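Local atomic coordinates of chlamydomonas reinhardtii THB1 (Chlamydomonas reinhardtii, PDB entry 6CII), a protein that binds one heme group as a group I truncated (2-on-2) hemoglobin and probably binds oxygen at the heme iron. Residues Asp8-Arg13 with Ala112-Ile117; Pro35-Phe40 with Asp91-His96; Arg70-Ser75 with Pro123-Thr128. All coordinates share one frame; numbering follows the deposited sequence.

The six segments follow one another along the chain in the order 8-13, 35-40, 70-75, 91-96, 112-117 and 123-128. Contact 2 is nested inside the loop closed by contact 1, and contact 3 crosses both. Contact 1 sets helix 10-13 on helix 108-126. Contact 3 uses the same long helix with helix 72-82, about 21 Å away between centres. Contact 2 joins helices 38-41 and 87-103, centred about 22 Å from contact 1, yet Met-115 packs on Ala-94 between them. The centres of contacts 2 and 3 are about 17 Å apart. Both line the heme pocket, contact 2 from the distal side at the vinyl edge and contact 3 from the proximal side.

Contact 1 (Asp8-Arg13 with Ala112-Ile117); sequences DSLYSR and AEAMAI
Leu-10 fills the middle of this contact, and Arg-13 and Glu-113 close it with a salt bridge. The two methyls of Leu-10 have different partners. Leu-10 CD2 lies 3.7 Å from CA of Ala-114 and 3.9 Å from its CB. Leu-10 CD2 also meets Ile-117 tip to tip, 3.7 Å from Ile-117 CD1. The other methyl, Leu-10 CD1, rests 3.8 Å from OE1 of Glu-113. CG of Leu-10 is anti to the backbone N (chi1 170°), which carries both methyls across to helix 108-126.

Arg-13 NH2 donates to OE1 of Glu-113 over 3.1 Å, in an almost straight bond (178° at the hydrogen). The oxygen lies in the guanidinium plane. It is met on its syn side, but by a donor tilted out of the carboxylate plane. The guanidinium and carboxylate planes are turned 29° apart. The extended glutamate chain runs by Leu-10 and brings its carboxylate to the arginine.

The second shell sets the arginine. NE of Arg-13 donates to the backbone O of Asp-8 at 2.8 Å, from above the carbonyl plane. With NE and NH2 both engaged, the guanidinium is probably held against rotation. Ser-9 is the N-cap of the short helix 10-13, and its OG accepts from Ser-12 N at 3.0 Å.

Phe-61 touches Leu-10, Ala-114 and Ile-117, so it extends the apolar patch. The short helix 10-13 is thus laid against helix 108-126, which packs in turn on helix 87-103 through Ala-114 and Met-115. On another side, Tyr-11 leans on helix 16-33.

Contact 2 (Pro35-Phe40 with Asp91-His96); sequences PQLAPF and DLVAAH. With HEM (protoporphyrin IX containing Fe), chain B.
The distal wall of the heme pocket is closed here by Leu-37 and Val-93, backed by Leu-92 and His-96. Leu-37 does most of the joining. Its CD1 points at the edge of the His-96 ring, 3.6 Å from His-96 CD2. Leu-37 CD1 also lies 3.9 Å from CG2 of Val-93 and packs near CB of Leu-92. The second methyl of Leu-37, CD2, turns to the heme and sits 3.7 Å from the vinyl carbon CBC. Val-93 faces the heme with both methyls. Its CG1 is anti to the backbone N (chi1 166°) and reaches the other vinyl, 3.5 Å from CBB. CG2 lies beside the ring methyl CMC.

Phe-40 holds the CBC vinyl over one face, 3.7 Å above the ring plane and offset toward the rim. His-89 meets the same phenylalanine ring edge-to-face. At the outer end, the side chain of Gln-36 crosses that of Leu-92 at about a right angle, with Gln-36 OE1 3.5 Å from Leu-92 CD1.

His-96 is fixed from outside the contact. Its NE2 is hydrogen-bonded to Asp-34 and its ND1 to Arg-30, which probably fixes the turn of the ring that Leu-37 touches. The short helix 38-41 and the loop before it are thus packed on helix 87-103 around the heme vinyls, an apolar lining typical of a globin heme pocket.

Contact 3 (Arg70-Ser75 with Pro123-Thr128); sequences RDLGAS and PLIFGT. With HEM (protoporphyrin IX containing Fe), chain B.
Ile-125 and Leu-72 meet beside the heme and lie over one face of it. CD1 of Ile-125 is 3.4 Å from ring carbon C3B, and CD2 of Leu-72 is 3.7 Å from the bridge carbon CHB. Leu-72 CD1 touches Ile-125 CG1 at 3.6 Å. CA of Ser-75 lies over the centre of one face of the Arg-70 guanidinium. The Phe-126 ring has CG2 of Ile-125 over one face and also stacks with His-87.

This is the proximal side of the globin fold. Helix 72-82 carries the axial ligand His-76, whose ND1 is hydrogen-bonded to Leu-72 O. It passes close to helix 108-126 at Gly-73, which has no side chain and brings its CA 3.2 Å from Leu-124 O. A water donates to Gly-73 O (2.8 Å) and to Ile-125 O (2.6 Å).

Asp-71 is the N-cap of helix 72-82 and accepts from Ala-74 N through its anti lone pair. Ser-75 OG donates to Asp-71 O at 2.8 Å and rests against the propionate carbon CBA. With an alanine here Asp-71 O loses this donor, and the propionate would probably be less closely held. Gly-127, at positive phi, forms a Schellman motif, one bond of it weak.

Contact 1 (Asp8-Arg13 with Ala112-Ile117)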
# COMPACT_ATOMS: atom_id res chain seq x y z
N ASP A 8 -2.47 -11.81 -16.97
CA ASP A 8 -2.05 -10.59 -17.63
C ASP A 8 -2.20 -9.35 -16.75
O ASP A 8 -1.73 -8.28 -17.13
CB ASP A 8 -2.78 -10.44 -18.96
CG ASP A 8 -2.34 -11.51 -19.98
OD1 ASP A 8 -1.43 -12.33 -19.65
OD2 ASP A 8 -2.89 -11.53 -21.09
N SER A 9 -2.77 -9.49 -15.55
CA SER A 9 -2.84 -8.36 -14.64
C SER A 9 -1.46 -8.01 -14.12
O SER A 9 -0.53 -8.82 -14.15
CB SER A 9 -3.73 -8.67 -13.44
OG SER A 9 -3.17 -9.72 -12.67
N LEU A 10 -1.35 -6.78 -13.64
CA LEU A 10 -0.11 -6.34 -13.00
C LEU A 10 0.23 -7.25 -11.84
O LEU A 10 1.37 -7.70 -11.70
CB LEU A 10 -0.25 -4.90 -12.53
CG LEU A 10 0.89 -4.41 -11.64
CD1 LEU A 10 2.21 -4.35 -12.43
CD2 LEU A 10 0.55 -3.04 -11.02
N TYR A 11 -0.77 -7.54 -11.01
CA TYR A 11 -0.62 -8.48 -9.91
C TYR A 11 0.01 -9.79 -10.36
O TYR A 11 1.00 -10.23 -9.78
CB TYR A 11 -2.00 -8.74 -9.33
CG TYR A 11 -2.08 -9.76 -8.22
CD1 TYR A 11 -2.55 -11.06 -8.48
CD2 TYR A 11 -1.75 -9.41 -6.92
CE1 TYR A 11 -2.67 -11.98 -7.44
CE2 TYR A 11 -1.87 -10.33 -5.87
CZ TYR A 11 -2.33 -11.61 -6.15
OH TYR A 11 -2.50 -12.53 -5.14
N SER A 12 -0.57 -10.44 -11.38
CA SER A 12 -0.01 -11.71 -11.82
C SER A 12 1.40 -11.54 -12.37
O SER A 12 2.29 -12.36 -12.09
CB SER A 12 -0.92 -12.36 -12.85
OG SER A 12 -2.15 -12.63 -12.21
N ARG A 13 1.63 -10.47 -13.14
CA ARG A 13 2.92 -10.27 -13.79
C ARG A 13 4.02 -9.99 -12.79
O ARG A 13 5.19 -10.33 -13.02
CB ARG A 13 2.80 -9.14 -14.81
CG ARG A 13 1.96 -9.55 -16.05
CD ARG A 13 1.80 -8.42 -17.09
NE ARG A 13 0.87 -7.37 -16.67
CZ ARG A 13 1.24 -6.11 -16.43
NH1 ARG A 13 2.50 -5.76 -16.60
NH2 ARG A 13 0.35 -5.20 -16.06
N ALA A 112 6.82 0.92 -11.99
CA ALA A 112 6.23 2.20 -12.34
C ALA A 112 4.72 2.10 -12.39
O ALA A 112 4.02 3.00 -11.93
CB ALA A 112 6.77 2.68 -13.70
N GLU A 113 4.21 1.01 -12.96
CA GLU A 113 2.76 0.83 -13.02
C GLU A 113 2.18 0.77 -11.62
O GLU A 113 1.18 1.43 -11.31
CB GLU A 113 2.42 -0.44 -13.80
CG GLU A 113 0.91 -0.54 -13.98
CD GLU A 113 0.47 -1.65 -14.92
OE1 GLU A 113 1.34 -2.31 -15.52
OE2 GLU A 113 -0.76 -1.84 -15.05
N ALA A 114 2.78 -0.06 -10.76
CA ALA A 114 2.29 -0.21 -9.40
C ALA A 114 2.30 1.12 -8.68
O ALA A 114 1.34 1.50 -8.00
CB ALA A 114 3.14 -1.25 -8.65
N MET A 115 3.38 1.89 -8.86
CA MET A 115 3.47 3.12 -8.09
C MET A 115 2.54 4.18 -8.65
O MET A 115 2.06 5.03 -7.90
CB MET A 115 4.92 3.61 -8.07
CG MET A 115 5.86 2.71 -7.27
SD MET A 115 5.30 2.23 -5.60
CE MET A 115 4.94 3.86 -4.91
N ALA A 116 2.22 4.13 -9.95
CA ALA A 116 1.21 5.05 -10.46
C ALA A 116 -0.17 4.71 -9.92
O ALA A 116 -0.98 5.61 -9.67
CB ALA A 116 1.21 5.01 -11.98
N ILE A 117 -0.46 3.43 -9.77
CA ILE A 117 -1.71 3.01 -9.16
C ILE A 117 -1.78 3.48 -7.70
O ILE A 117 -2.80 4.00 -7.25
CB ILE A 117 -1.88 1.48 -9.27
CG1 ILE A 117 -2.09 1.08 -10.72
CG2 ILE A 117 -3.05 1.02 -8.40
CD1 ILE A 117 -1.99 -0.41 -10.94

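Contact 2 (Pro35-Phe40 with Asp91-His96)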
# COMPACT_ATOMS: atom_id res chain seq x y z
N PRO A 35 10.76 6.81 12.19
CA PRO A 35 10.22 7.63 13.28
C PRO A 35 9.13 8.58 12.84
O PRO A 35 8.37 9.04 13.70
CB PRO A 35 11.45 8.41 13.77
CG PRO A 35 12.60 7.58 13.38
CD PRO A 35 12.23 6.94 12.08
N GLN A 36 9.03 8.91 11.55
CA GLN A 36 8.01 9.83 11.08
C GLN A 36 6.66 9.15 10.88
O GLN A 36 5.63 9.83 10.84
CB GLN A 36 8.43 10.48 9.77
CG GLN A 36 9.58 11.45 9.92
CD GLN A 36 9.92 12.09 8.60
OE1 GLN A 36 9.24 13.01 8.14
NE2 GLN A 36 10.97 11.58 7.95
N LEU A 37 6.65 7.83 10.76
CA LEU A 37 5.43 7.09 10.47
C LEU A 37 5.03 6.13 11.55
O LEU A 37 3.83 5.88 11.70
CB LEU A 37 5.61 6.29 9.16
CG LEU A 37 5.88 7.15 7.94
CD1 LEU A 37 6.15 6.22 6.76
CD2 LEU A 37 4.67 8.01 7.64
N ALA A 38 6.00 5.55 12.26
CA ALA A 38 5.72 4.57 13.31
C ALA A 38 4.65 5.01 14.30
O ALA A 38 3.83 4.16 14.70
CB ALA A 38 7.02 4.21 14.05
N PRO A 39 4.58 6.28 14.73
CA PRO A 39 3.57 6.63 15.74
C PRO A 39 2.14 6.40 15.29
O PRO A 39 1.28 6.13 16.14
CB PRO A 39 3.85 8.11 16.01
CG PRO A 39 5.34 8.21 15.78
CD PRO A 39 5.59 7.35 14.59
N PHE A 40 1.87 6.47 13.97
CA PHE A 40 0.53 6.20 13.48
C PHE A 40 0.14 4.74 13.66
O PHE A 40 -1.06 4.43 13.76
CB PHE A 40 0.42 6.58 12.00
CG PHE A 40 0.43 8.06 11.76
CD1 PHE A 40 1.59 8.72 11.39
CD2 PHE A 40 -0.72 8.80 11.95
CE1 PHE A 40 1.60 10.08 11.20
CE2 PHE A 40 -0.71 10.17 11.75
CZ PHE A 40 0.45 10.80 11.38
N ASP A 91 3.67 10.72 0.81
CA ASP A 91 4.88 10.58 0.01
C ASP A 91 5.88 9.66 0.67
O ASP A 91 6.52 8.85 -0.00
CB ASP A 91 5.54 11.94 -0.24
CG ASP A 91 4.77 12.81 -1.19
OD1 ASP A 91 3.97 12.31 -2.01
OD2 ASP A 91 4.96 14.04 -1.12
N LEU A 92 6.01 9.74 2.00
CA LEU A 92 6.93 8.85 2.69
C LEU A 92 6.50 7.41 2.54
O LEU A 92 7.34 6.50 2.38
CB LEU A 92 7.01 9.22 4.17
CG LEU A 92 7.59 10.59 4.58
CD1 LEU A 92 7.58 10.63 6.11
CD2 LEU A 92 9.02 10.79 4.04
N VAL A 93 5.18 7.16 2.64
CA VAL A 93 4.67 5.79 2.54
C VAL A 93 4.88 5.25 1.14
O VAL A 93 5.31 4.11 0.96
CB VAL A 93 3.18 5.77 2.94
CG1 VAL A 93 2.57 4.45 2.52
CG2 VAL A 93 3.10 5.89 4.43
N ALA A 94 4.61 6.08 0.13
CA ALA A 94 4.81 5.66 -1.25
C ALA A 94 6.26 5.33 -1.52
O ALA A 94 6.57 4.34 -2.20
CB ALA A 94 4.33 6.77 -2.19
N ALA A 95 7.18 6.13 -0.96
CA ALA A 95 8.60 5.90 -1.17
C ALA A 95 9.06 4.61 -0.50
O ALA A 95 9.91 3.89 -1.04
CB ALA A 95 9.41 7.09 -0.66
N HIS A 96 8.50 4.28 0.66
CA HIS A 96 8.80 2.98 1.25
C HIS A 96 8.36 1.86 0.34
O HIS A 96 9.04 0.84 0.24
CB HIS A 96 8.13 2.82 2.60
CG HIS A 96 8.85 3.51 3.71
ND1 HIS A 96 10.15 3.19 4.06
CD2 HIS A 96 8.45 4.47 4.57
CE1 HIS A 96 10.51 3.94 5.08
NE2 HIS A 96 9.50 4.72 5.41
CHA HEM B . -5.45 1.77 7.24
CHB HEM B . -4.19 1.75 2.51
CHC HEM B . -1.49 5.80 3.27
CHD HEM B . -2.02 5.15 8.14
C1A HEM B . -5.34 1.47 5.90
C2A HEM B . -6.01 0.36 5.26
C3A HEM B . -5.66 0.36 3.98
C4A HEM B . -4.75 1.43 3.73
CMA HEM B . -6.10 -0.62 2.86
CAA HEM B . -6.98 -0.59 6.01
CBA HEM B . -8.37 0.07 5.99
CGA HEM B . -9.39 -0.89 6.52
O1A HEM B . -9.93 -1.67 5.69
O2A HEM B . -9.64 -0.90 7.75
C1B HEM B . -3.34 2.83 2.35
C2B HEM B . -2.68 3.15 1.12
C3B HEM B . -1.94 4.24 1.30
C4B HEM B . -2.08 4.68 2.68
CMB HEM B . -2.85 2.35 -0.19
CAB HEM B . -1.10 4.88 0.17
CBB HEM B . -0.02 5.61 0.41
C1C HEM B . -1.41 5.94 4.65
C2C HEM B . -0.69 6.98 5.36
C3C HEM B . -0.86 6.79 6.68
C4C HEM B . -1.66 5.61 6.88
CMC HEM B . 0.07 8.11 4.63
CAC HEM B . -0.30 7.60 7.88
CBC HEM B . 0.98 7.95 7.85
C1D HEM B . -2.96 4.13 8.26
C2D HEM B . -3.38 3.61 9.52
C3D HEM B . -4.33 2.68 9.31
C4D HEM B . -4.56 2.59 7.89
CMD HEM B . -2.80 4.06 10.88
CAD HEM B . -5.05 1.86 10.40
CBD HEM B . -6.12 2.72 11.06
CGD HEM B . -6.81 1.93 12.15
O1D HEM B . -6.91 2.45 13.29
O2D HEM B . -7.25 0.78 11.88
NA HEM B . -4.59 2.09 4.92
NB HEM B . -2.94 3.78 3.30
NC HEM B . -2.03 5.13 5.62
ND HEM B . -3.70 3.48 7.27
FE HEM B . -3.34 3.60 5.28

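Contact 3 (Arg70-Ser75 with Pro123-Thr128)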
# COMPACT_ATOMS: atom_id res chain seq x y z
N ARG A 70 -12.94 -1.62 3.71
CA ARG A 70 -13.56 -0.32 3.93
C ARG A 70 -13.01 0.70 2.94
O ARG A 70 -11.83 0.67 2.58
CB ARG A 70 -13.29 0.10 5.37
CG ARG A 70 -13.81 1.44 5.79
CD ARG A 70 -13.57 1.57 7.27
NE ARG A 70 -14.03 2.84 7.79
CZ ARG A 70 -13.59 3.36 8.93
NH1 ARG A 70 -12.67 2.71 9.64
NH2 ARG A 70 -14.06 4.51 9.35
N ASP A 71 -13.89 1.59 2.47
CA ASP A 71 -13.52 2.74 1.65
C ASP A 71 -12.24 3.41 2.17
O ASP A 71 -12.10 3.63 3.37
CB ASP A 71 -14.70 3.73 1.68
CG ASP A 71 -14.43 4.98 0.91
OD1 ASP A 71 -14.65 4.97 -0.33
OD2 ASP A 71 -14.03 5.99 1.53
N LEU A 72 -11.32 3.75 1.25
CA LEU A 72 -10.03 4.33 1.65
C LEU A 72 -10.19 5.69 2.32
O LEU A 72 -9.51 5.99 3.31
CB LEU A 72 -9.09 4.48 0.45
CG LEU A 72 -8.16 3.36 0.02
CD1 LEU A 72 -7.08 3.97 -0.86
CD2 LEU A 72 -7.54 2.66 1.21
N GLY A 73 -11.04 6.55 1.76
CA GLY A 73 -11.29 7.83 2.38
C GLY A 73 -11.81 7.69 3.79
O GLY A 73 -11.33 8.34 4.73
N ALA A 74 -12.81 6.83 3.97
CA ALA A 74 -13.41 6.68 5.28
C ALA A 74 -12.39 6.13 6.27
O ALA A 74 -12.34 6.56 7.43
CB ALA A 74 -14.62 5.75 5.20
N SER A 75 -11.55 5.20 5.81
CA SER A 75 -10.58 4.55 6.68
C SER A 75 -9.52 5.51 7.19
O SER A 75 -8.93 5.26 8.24
CB SER A 75 -9.90 3.40 5.93
OG SER A 75 -10.85 2.43 5.52
N PRO A 123 -6.14 10.95 -4.10
CA PRO A 123 -7.41 11.68 -3.93
C PRO A 123 -8.43 10.88 -3.16
O PRO A 123 -9.23 11.47 -2.42
CB PRO A 123 -7.89 11.92 -5.37
CG PRO A 123 -6.76 11.57 -6.25
CD PRO A 123 -5.83 10.69 -5.52
N LEU A 124 -8.43 9.56 -3.33
CA LEU A 124 -9.35 8.72 -2.57
C LEU A 124 -9.07 8.85 -1.09
O LEU A 124 -9.99 9.03 -0.28
CB LEU A 124 -9.22 7.26 -3.00
CG LEU A 124 -9.56 7.09 -4.50
CD1 LEU A 124 -9.52 5.63 -4.93
CD2 LEU A 124 -10.92 7.72 -4.82
N ILE A 125 -7.79 8.77 -0.71
CA ILE A 125 -7.44 8.78 0.71
C ILE A 125 -7.77 10.13 1.35
O ILE A 125 -8.31 10.18 2.46
CB ILE A 125 -5.96 8.42 0.89
CG1 ILE A 125 -5.74 6.90 0.77
CG2 ILE A 125 -5.45 8.92 2.23
CD1 ILE A 125 -4.32 6.55 0.49
N PHE A 126 -7.46 11.24 0.67
CA PHE A 126 -7.62 12.56 1.27
C PHE A 126 -8.96 13.20 0.93
O PHE A 126 -9.17 14.37 1.26
CB PHE A 126 -6.47 13.49 0.85
CG PHE A 126 -5.15 13.12 1.47
CD1 PHE A 126 -4.24 12.35 0.78
CD2 PHE A 126 -4.88 13.46 2.79
CE1 PHE A 126 -3.04 11.99 1.36
CE2 PHE A 126 -3.66 13.10 3.38
CZ PHE A 126 -2.76 12.35 2.66
N GLY A 127 -9.85 12.47 0.28
CA GLY A 127 -11.15 13.02 -0.07
C GLY A 127 -11.07 14.27 -0.91
O GLY A 127 -11.91 15.16 -0.78
N THR A 128 -10.06 14.36 -1.76
CA THR A 128 -9.90 15.51 -2.64
C THR A 128 -10.83 15.42 -3.85
O THR A 128 -11.71 14.56 -3.91
CB THR A 128 -8.44 15.65 -3.12
OG1 THR A 128 -7.58 15.85 -1.99
CG2 THR A 128 -8.29 16.82 -4.09
CHA HEM B . -5.45 1.77 7.24
CHB HEM B . -4.19 1.75 2.51
CHC HEM B . -1.49 5.80 3.27
CHD HEM B . -2.02 5.15 8.14
C1A HEM B . -5.34 1.47 5.90
C2A HEM B . -6.01 0.36 5.26
C3A HEM B . -5.66 0.36 3.98
C4A HEM B . -4.75 1.43 3.73
CMA HEM B . -6.10 -0.62 2.86
CAA HEM B . -6.98 -0.59 6.01
CBA HEM B . -8.37 0.07 5.99
CGA HEM B . -9.39 -0.89 6.52
O1A HEM B . -9.93 -1.67 5.69
O2A HEM B . -9.64 -0.90 7.75
C1B HEM B . -3.34 2.83 2.35
C2B HEM B . -2.68 3.15 1.12
C3B HEM B . -1.94 4.24 1.30
C4B HEM B . -2.08 4.68 2.68
CMB HEM B . -2.85 2.35 -0.19
CAB HEM B . -1.10 4.88 0.17
CBB HEM B . -0.02 5.61 0.41
C1C HEM B . -1.41 5.94 4.65
C2C HEM B . -0.69 6.98 5.36
C3C HEM B . -0.86 6.79 6.68
C4C HEM B . -1.66 5.61 6.88
CMC HEM B . 0.07 8.11 4.63
CAC HEM B . -0.30 7.60 7.88
CBC HEM B . 0.98 7.95 7.85
C1D HEM B . -2.96 4.13 8.26
C2D HEM B . -3.38 3.61 9.52
C3D HEM B . -4.33 2.68 9.31
C4D HEM B . -4.56 2.59 7.89
CMD HEM B . -2.80 4.06 10.88
CAD HEM B . -5.05 1.86 10.40
CBD HEM B . -6.12 2.72 11.06
CGD HEM B . -6.81 1.93 12.15
O1D HEM B . -6.91 2.45 13.29
O2D HEM B . -7.25 0.78 11.88
NA HEM B . -4.59 2.09 4.92
NB HEM B . -2.94 3.78 3.30
NC HEM B . -2.03 5.13 5.62
ND HEM B . -3.70 3.48 7.27
FE HEM B . -3.34 3.60 5.28
O HOH W 1 -10.20 10.79 4.16